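Local coordinates for protein probable ribosomal RNA small subunit methyltransferase (Thermus thermophilus, PDB 3DMH) that probably transfers a methyl group from S-adenosylmethionine to the exocyclic N2 of a guanine in the RNA of the small ribosomal subunit, at residues R187-R192 against G210-A215; F200-G205 against A242-L247. All blocks are in the same frame, centred on the assembly; numbering follows the deposited sequence.

Overall arrangement
The two contacts illustrate how one small hairpin can pack against two parts of a methyltransferase active site. Strand 187-193 enters contact 1 and strand 196-202 enters contact 2; the two are antiparallel partners, and the centres of the contacts lie about 9 Å apart. Contact 1 is a surface contact, in which a phenylalanine ring lies on a peptide group and a valine methyl fills in beside it, just ahead of the aspartate that holds guanosine. Contact 2 is buried nearer the centre of the chain, where a phenylalanine, a histidine and a tyrosine cluster and a water joins the strand to the cofactor loop. Rings F189 and F200 meet between them.

Contact 1: R187-R192 against G210-A215; sequences RAFSAR and GKVDPA. With GMP (guanosine), chain E.
The lead-in to the helix that starts at the guanosine pocket packs here on a two-stranded hairpin, with F189 of strand 187-193 lying against the G210-K211 peptide. This is aromatic-on-amide packing: G210 C stands 3.4 Å above the ring plane over its centre, and K211 N covers the same face closer to the rim. G210 O also sits over that face, 3.4 Å from F189 CG. The ring reaches this place because CG is held between the backbone N and the carbonyl carbon (chi1 72°), which lays the ring across toward strand 196-202, one face against the G210-K211 peptide.

V212 completes the apolar part. Its CG2 lies in the plane of the F189 ring at the edge, 4.0 Å from CE1, and the same methyl meets A191 CB at 3.8 Å, so one branch serves two residues on the same side of the strand.

Beyond V212 the chain turns polar. D213 is the N-cap of helix 214-227: its OD1 accepts from A215 N at 2.8 Å, met from well above the carboxylate plane (63°). The other oxygen, OD2, takes the N2 amino group of guanosine at 2.9 Å and is also bonded by N305 ND2. The capping bond, together with N305, probably helps to orient the carboxylate toward the amine, presumably the group that is methylated, and A215 CB packs 3.5 Å from guanosine N2.

Strand 187-193 itself is paired antiparallel with strand 196-202, whose F200 touches V212, so the lead-in to helix 214-227 rests on both strands of the hairpin.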
loop_
_atom_site.group_PDB
_atom_site.type_symbol
_atom_site.label_atom_id
_atom_site.label_comp_id
_atom_site.label_asym_id
_atom_site.label_seq_id
_atom_site.Cartn_x
_atom_site.Cartn_y
_atom_site.Cartn_z
ATOM N N ARG A 187 13.990 -9.050 -3.557
ATOM C CA ARG A 187 15.135 -8.919 -2.670
ATOM C C ARG A 187 14.905 -9.753 -1.419
ATOM O O ARG A 187 13.767 -10.021 -1.035
ATOM C CB ARG A 187 15.386 -7.449 -2.300
ATOM C CG ARG A 187 15.730 -6.525 -3.488
ATOM C CD ARG A 187 16.961 -6.976 -4.269
ATOM N NE ARG A 187 17.224 -6.110 -5.422
ATOM C CZ ARG A 187 16.922 -6.402 -6.687
ATOM N NH1 ARG A 187 16.352 -7.560 -7.005
ATOM N NH2 ARG A 187 17.211 -5.534 -7.650
ATOM N N ALA A 188 15.993 -10.179 -0.788
ATOM C CA ALA A 188 15.910 -10.902 0.473
ATOM C C ALA A 188 16.973 -10.357 1.410
ATOM O O ALA A 188 18.019 -9.876 0.961
ATOM C CB ALA A 188 16.122 -12.396 0.251
ATOM N N PHE A 189 16.701 -10.434 2.707
ATOM C CA PHE A 189 17.706 -10.109 3.714
ATOM C C PHE A 189 17.424 -10.915 4.980
ATOM O O PHE A 189 16.296 -11.310 5.233
ATOM C CB PHE A 189 17.729 -8.603 3.998
ATOM C CG PHE A 189 16.527 -8.112 4.764
ATOM C CD1 PHE A 189 16.569 -8.061 6.156
ATOM C CD2 PHE A 189 15.357 -7.720 4.107
ATOM C CE1 PHE A 189 15.478 -7.621 6.889
ATOM C CE2 PHE A 189 14.266 -7.264 4.829
ATOM C CZ PHE A 189 14.313 -7.219 6.220
ATOM N N SER A 190 18.460 -11.183 5.771
ATOM C CA SER A 190 18.249 -11.927 7.003
ATOM C C SER A 190 18.352 -11.017 8.224
ATOM O O SER A 190 19.061 -10.010 8.197
ATOM C CB SER A 190 19.219 -13.104 7.102
ATOM O OG SER A 190 20.434 -12.715 7.716
ATOM N N ALA A 191 17.634 -11.376 9.283
ATOM C CA ALA A 191 17.653 -10.634 10.534
ATOM C C ALA A 191 17.471 -11.592 11.708
ATOM O O ALA A 191 16.773 -12.606 11.588
ATOM C CB ALA A 191 16.562 -9.576 10.550
ATOM N N ARG A 192 18.088 -11.270 12.839
ATOM C CA ARG A 192 17.874 -12.042 14.046
ATOM C C ARG A 192 16.918 -11.274 14.941
ATOM O O ARG A 192 17.164 -10.113 15.269
ATOM C CB ARG A 192 19.199 -12.323 14.760
ATOM C CG ARG A 192 19.083 -13.342 15.878
ATOM C CD ARG A 192 20.465 -13.622 16.467
ATOM N NE ARG A 192 20.447 -14.598 17.560
ATOM C CZ ARG A 192 20.418 -15.917 17.394
ATOM N NH1 ARG A 192 20.388 -16.438 16.171
ATOM N NH2 ARG A 192 20.407 -16.719 18.455
ATOM N N GLY A 210 14.694 -4.047 2.952
ATOM C CA GLY A 210 16.121 -4.331 3.204
ATOM C C GLY A 210 16.555 -4.466 4.655
ATOM O O GLY A 210 17.670 -4.916 4.924
ATOM N N LYS A 211 15.683 -4.089 5.596
ATOM C CA LYS A 211 15.998 -4.185 7.033
ATOM C C LYS A 211 14.739 -4.083 7.873
ATOM O O LYS A 211 13.776 -3.440 7.473
ATOM C CB LYS A 211 16.983 -3.104 7.483
ATOM C CG LYS A 211 16.460 -1.681 7.375
ATOM C CD LYS A 211 17.623 -0.690 7.490
ATOM C CE LYS A 211 17.130 0.735 7.715
ATOM N NZ LYS A 211 16.330 1.226 6.564
ATOM N N VAL A 212 14.765 -4.701 9.051
ATOM C CA VAL A 212 13.638 -4.624 9.970
ATOM C C VAL A 212 13.569 -3.230 10.604
ATOM O O VAL A 212 14.574 -2.726 11.136
ATOM C CB VAL A 212 13.724 -5.734 11.046
ATOM C CG1 VAL A 212 12.577 -5.621 12.025
ATOM C CG2 VAL A 212 13.683 -7.110 10.386
ATOM N N ASP A 213 12.389 -2.600 10.509
ATOM C CA ASP A 213 12.137 -1.319 11.175
ATOM C C ASP A 213 12.462 -1.441 12.673
ATOM O O ASP A 213 11.930 -2.314 13.353
ATOM C CB ASP A 213 10.659 -0.918 10.968
ATOM C CG ASP A 213 10.297 0.439 11.595
ATOM O OD1 ASP A 213 11.116 1.059 12.297
ATOM O OD2 ASP A 213 9.150 0.888 11.374
ATOM N N PRO A 214 13.367 -0.582 13.188
ATOM C CA PRO A 214 13.629 -0.582 14.633
ATOM C C PRO A 214 12.346 -0.464 15.478
ATOM O O PRO A 214 12.290 -1.012 16.579
ATOM C CB PRO A 214 14.534 0.640 14.822
ATOM C CG PRO A 214 15.245 0.775 13.471
ATOM C CD PRO A 214 14.185 0.412 12.468
ATOM N N ALA A 215 11.315 0.213 14.966
ATOM C CA ALA A 215 10.057 0.333 15.702
ATOM C C ALA A 215 9.383 -1.029 15.877
ATOM O O ALA A 215 8.814 -1.328 16.940
ATOM C CB ALA A 215 9.106 1.313 14.995
HETATM C "C4'" GMP E . 12.995 7.292 11.762
HETATM O "O4'" GMP E . 11.688 6.887 12.186
HETATM C "C3'" GMP E . 12.859 7.719 10.309
HETATM O "O3'" GMP E . 13.254 6.607 9.496
HETATM C "C2'" GMP E . 11.371 7.969 10.140
HETATM O "O2'" GMP E . 10.947 7.729 8.798
HETATM C "C1'" GMP E . 10.768 6.952 11.093
HETATM N N9 GMP E . 9.446 7.299 11.655
HETATM C C8 GMP E . 8.945 8.516 11.928
HETATM N N7 GMP E . 7.699 8.429 12.463
HETATM C C5 GMP E . 7.393 7.116 12.561
HETATM C C6 GMP E . 6.241 6.304 13.032
HETATM O O6 GMP E . 5.219 6.848 13.500
HETATM N N1 GMP E . 6.340 4.965 12.935
HETATM C C2 GMP E . 7.434 4.339 12.433
HETATM N N2 GMP E . 7.488 2.988 12.353
HETATM N N3 GMP E . 8.525 5.021 11.985
HETATM C C4 GMP E . 8.552 6.377 12.030
#

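Contact 2: F200-G205 against A242-L247. With SAM (S-adenosylmethionine), chain D.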
loop_
_atom_site.group_PDB
_atom_site.type_symbol
_atom_site.label_atom_id
_atom_site.label_comp_id
_atom_site.label_asym_id
_atom_site.label_seq_id
_atom_site.Cartn_x
_atom_site.Cartn_y
_atom_site.Cartn_z
ATOM N N PHE A 200 13.706 -12.459 5.368
ATOM C CA PHE A 200 12.581 -11.764 4.747
ATOM C C PHE A 200 12.767 -11.618 3.243
ATOM O O PHE A 200 13.888 -11.498 2.739
ATOM C CB PHE A 200 12.349 -10.413 5.412
ATOM C CG PHE A 200 12.002 -10.513 6.867
ATOM C CD1 PHE A 200 10.698 -10.779 7.273
ATOM C CD2 PHE A 200 12.985 -10.371 7.840
ATOM C CE1 PHE A 200 10.374 -10.880 8.623
ATOM C CE2 PHE A 200 12.682 -10.477 9.194
ATOM C CZ PHE A 200 11.365 -10.725 9.592
ATOM N N HIS A 201 11.643 -11.630 2.530
ATOM C CA HIS A 201 11.628 -11.557 1.076
ATOM C C HIS A 201 10.620 -10.508 0.718
ATOM O O HIS A 201 9.530 -10.478 1.281
ATOM C CB HIS A 201 11.179 -12.878 0.475
ATOM C CG HIS A 201 12.218 -13.947 0.549
ATOM N ND1 HIS A 201 12.502 -14.646 1.705
ATOM C CD2 HIS A 201 13.076 -14.412 -0.389
ATOM C CE1 HIS A 201 13.473 -15.511 1.466
ATOM N NE2 HIS A 201 13.841 -15.386 0.205
ATOM N N HIS A 202 10.988 -9.640 -0.206
ATOM C CA HIS A 202 10.040 -8.616 -0.631
ATOM C C HIS A 202 10.259 -8.080 -2.028
ATOM O O HIS A 202 11.370 -8.110 -2.585
ATOM C CB HIS A 202 9.980 -7.476 0.394
ATOM C CG HIS A 202 11.271 -6.749 0.564
ATOM N ND1 HIS A 202 11.751 -5.863 -0.377
ATOM C CD2 HIS A 202 12.187 -6.780 1.561
ATOM C CE1 HIS A 202 12.906 -5.375 0.036
ATOM N NE2 HIS A 202 13.195 -5.917 1.206
ATOM N N LEU A 203 9.147 -7.604 -2.589
ATOM C CA LEU A 203 9.125 -6.902 -3.857
ATOM C C LEU A 203 9.409 -5.414 -3.629
ATOM O O LEU A 203 9.519 -4.965 -2.469
ATOM C CB LEU A 203 7.756 -7.098 -4.527
ATOM C CG LEU A 203 7.451 -8.518 -5.008
ATOM C CD1 LEU A 203 5.943 -8.651 -5.246
ATOM C CD2 LEU A 203 8.193 -8.825 -6.291
ATOM N N PRO A 204 9.558 -4.639 -4.727
ATOM C CA PRO A 204 9.809 -3.214 -4.537
ATOM C C PRO A 204 8.634 -2.475 -3.902
ATOM O O PRO A 204 7.473 -2.883 -4.058
ATOM C CB PRO A 204 10.010 -2.689 -5.968
ATOM C CG PRO A 204 10.339 -3.875 -6.803
ATOM C CD PRO A 204 9.586 -5.020 -6.156
ATOM N N GLY A 205 8.965 -1.415 -3.166
ATOM C CA GLY A 205 7.968 -0.440 -2.712
ATOM C C GLY A 205 7.442 -0.678 -1.310
ATOM O O GLY A 205 6.695 0.156 -0.751
ATOM N N ALA A 242 0.386 -5.639 7.846
ATOM C CA ALA A 242 1.436 -6.653 8.116
ATOM C C ALA A 242 2.723 -6.456 7.314
ATOM O O ALA A 242 3.794 -6.969 7.716
ATOM C CB ALA A 242 0.884 -8.102 7.911
ATOM N N GLY A 243 2.666 -5.735 6.194
ATOM C CA GLY A 243 3.867 -5.562 5.375
ATOM C C GLY A 243 4.469 -6.881 4.916
ATOM O O GLY A 243 3.719 -7.837 4.683
ATOM N N TYR A 244 5.800 -6.949 4.780
ATOM C CA TYR A 244 6.445 -8.238 4.422
ATOM C C TYR A 244 6.618 -9.195 5.625
ATOM O O TYR A 244 7.191 -10.276 5.494
ATOM C CB TYR A 244 7.780 -8.030 3.698
ATOM C CG TYR A 244 8.785 -7.280 4.511
ATOM C CD1 TYR A 244 9.432 -7.875 5.601
ATOM C CD2 TYR A 244 9.105 -5.968 4.181
ATOM C CE1 TYR A 244 10.375 -7.164 6.342
ATOM C CE2 TYR A 244 10.053 -5.257 4.906
ATOM C CZ TYR A 244 10.659 -5.849 5.986
ATOM O OH TYR A 244 11.568 -5.124 6.701
ATOM N N GLY A 245 6.115 -8.788 6.791
ATOM C CA GLY A 245 6.044 -9.691 7.927
ATOM C C GLY A 245 6.997 -9.526 9.091
ATOM O O GLY A 245 7.213 -10.486 9.828
ATOM N N ALA A 246 7.510 -8.310 9.307
ATOM C CA ALA A 246 8.430 -8.087 10.443
ATOM C C ALA A 246 7.824 -8.501 11.787
ATOM O O ALA A 246 8.524 -9.043 12.639
ATOM C CB ALA A 246 8.913 -6.641 10.491
ATOM N N LEU A 247 6.524 -8.260 11.976
ATOM C CA LEU A 247 5.816 -8.741 13.186
ATOM C C LEU A 247 5.222 -10.136 12.983
ATOM O O LEU A 247 5.220 -10.969 13.893
ATOM C CB LEU A 247 4.704 -7.772 13.607
ATOM C CG LEU A 247 5.114 -6.312 13.812
ATOM C CD1 LEU A 247 3.920 -5.445 14.193
ATOM C CD2 LEU A 247 6.217 -6.172 14.870
HETATM N N SAM D . 3.999 -4.440 10.002
HETATM C CA SAM D . 5.097 -4.106 9.030
HETATM C C SAM D . 6.370 -3.833 9.801
HETATM O O SAM D . 6.245 -3.686 11.025
HETATM O OXT SAM D . 7.449 -3.734 9.194
HETATM C CB SAM D . 4.751 -2.864 8.204
HETATM C CG SAM D . 4.504 -1.581 9.002
HETATM S SD SAM D . 4.227 -0.156 7.902
HETATM C CE SAM D . 4.644 1.234 8.995
HETATM C "C5'" SAM D . 2.424 0.042 7.801
HETATM C "C4'" SAM D . 1.783 -0.966 6.860
HETATM O "O4'" SAM D . 0.404 -0.606 6.816
HETATM C "C3'" SAM D . 2.324 -0.948 5.424
HETATM O "O3'" SAM D . 2.757 -2.237 5.008
HETATM C "C2'" SAM D . 1.136 -0.429 4.608
HETATM O "O2'" SAM D . 1.073 -0.885 3.271
HETATM C "C1'" SAM D . -0.007 -0.912 5.499
HETATM N N9 SAM D . -1.253 -0.238 5.187
HETATM C C8 SAM D . -1.456 1.059 4.723
HETATM N N7 SAM D . -2.788 1.281 4.596
HETATM C C5 SAM D . -3.436 0.119 4.960
HETATM C C6 SAM D . -4.781 -0.265 4.991
HETATM N N6 SAM D . -5.753 0.569 4.596
HETATM N N1 SAM D . -5.077 -1.537 5.424
HETATM C C2 SAM D . -4.092 -2.422 5.804
HETATM N N3 SAM D . -2.745 -2.087 5.728
HETATM C C4 SAM D . -2.457 -0.829 5.325
HETATM O O HOH W 1 8.897 -11.688 3.794
#
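F200 and H202 of strand 196-202 gather round Y244, which stands in the glycine-containing loop that follows the first strand, 236-240, of the Rossmann-like methyltransferase fold and lines part of the S-adenosylmethionine pocket. A type II' turn from A242 to G245 shapes this loop, with the positive phi of G243 at its second position.

Aromatic contacts dominate. Y244 turns its edge to the face of F200 in an offset T-shaped pair, with centroids 5.4 Å apart and planes at 62°; F200 CD1 and Y244 CD1 approach to 3.6 Å. H202 instead runs alongside Y244, its ring slid far off and inclined by 29°, so that CD2 rests 4.1 Å above the tyrosine face, near the rim. Y244 CG sits between its backbone N and carbonyl carbon (chi1 60°), which sends the ring past F200 and H202, its OH toward S208.

The polar ends of this cluster are occupied: Y244 OH bonds to S208 O, H202 NE2 to G210 N, and H202 ND1 donates to L203 O at 3.2 Å.

Backbone groups fill the remainder. G245 O lies at the edge of the F200 ring, near its plane, 3.4 Å from CE1. A water bridges H201 N (3.0 Å) and Y244 O (2.8 Å), linking strand to loop.

On the cofactor side, A246 CB packs against the carboxylate of S-adenosylmethionine, and A242 O accepts a weak hydrogen bond from the cofactor's amino N at 3.4 Å.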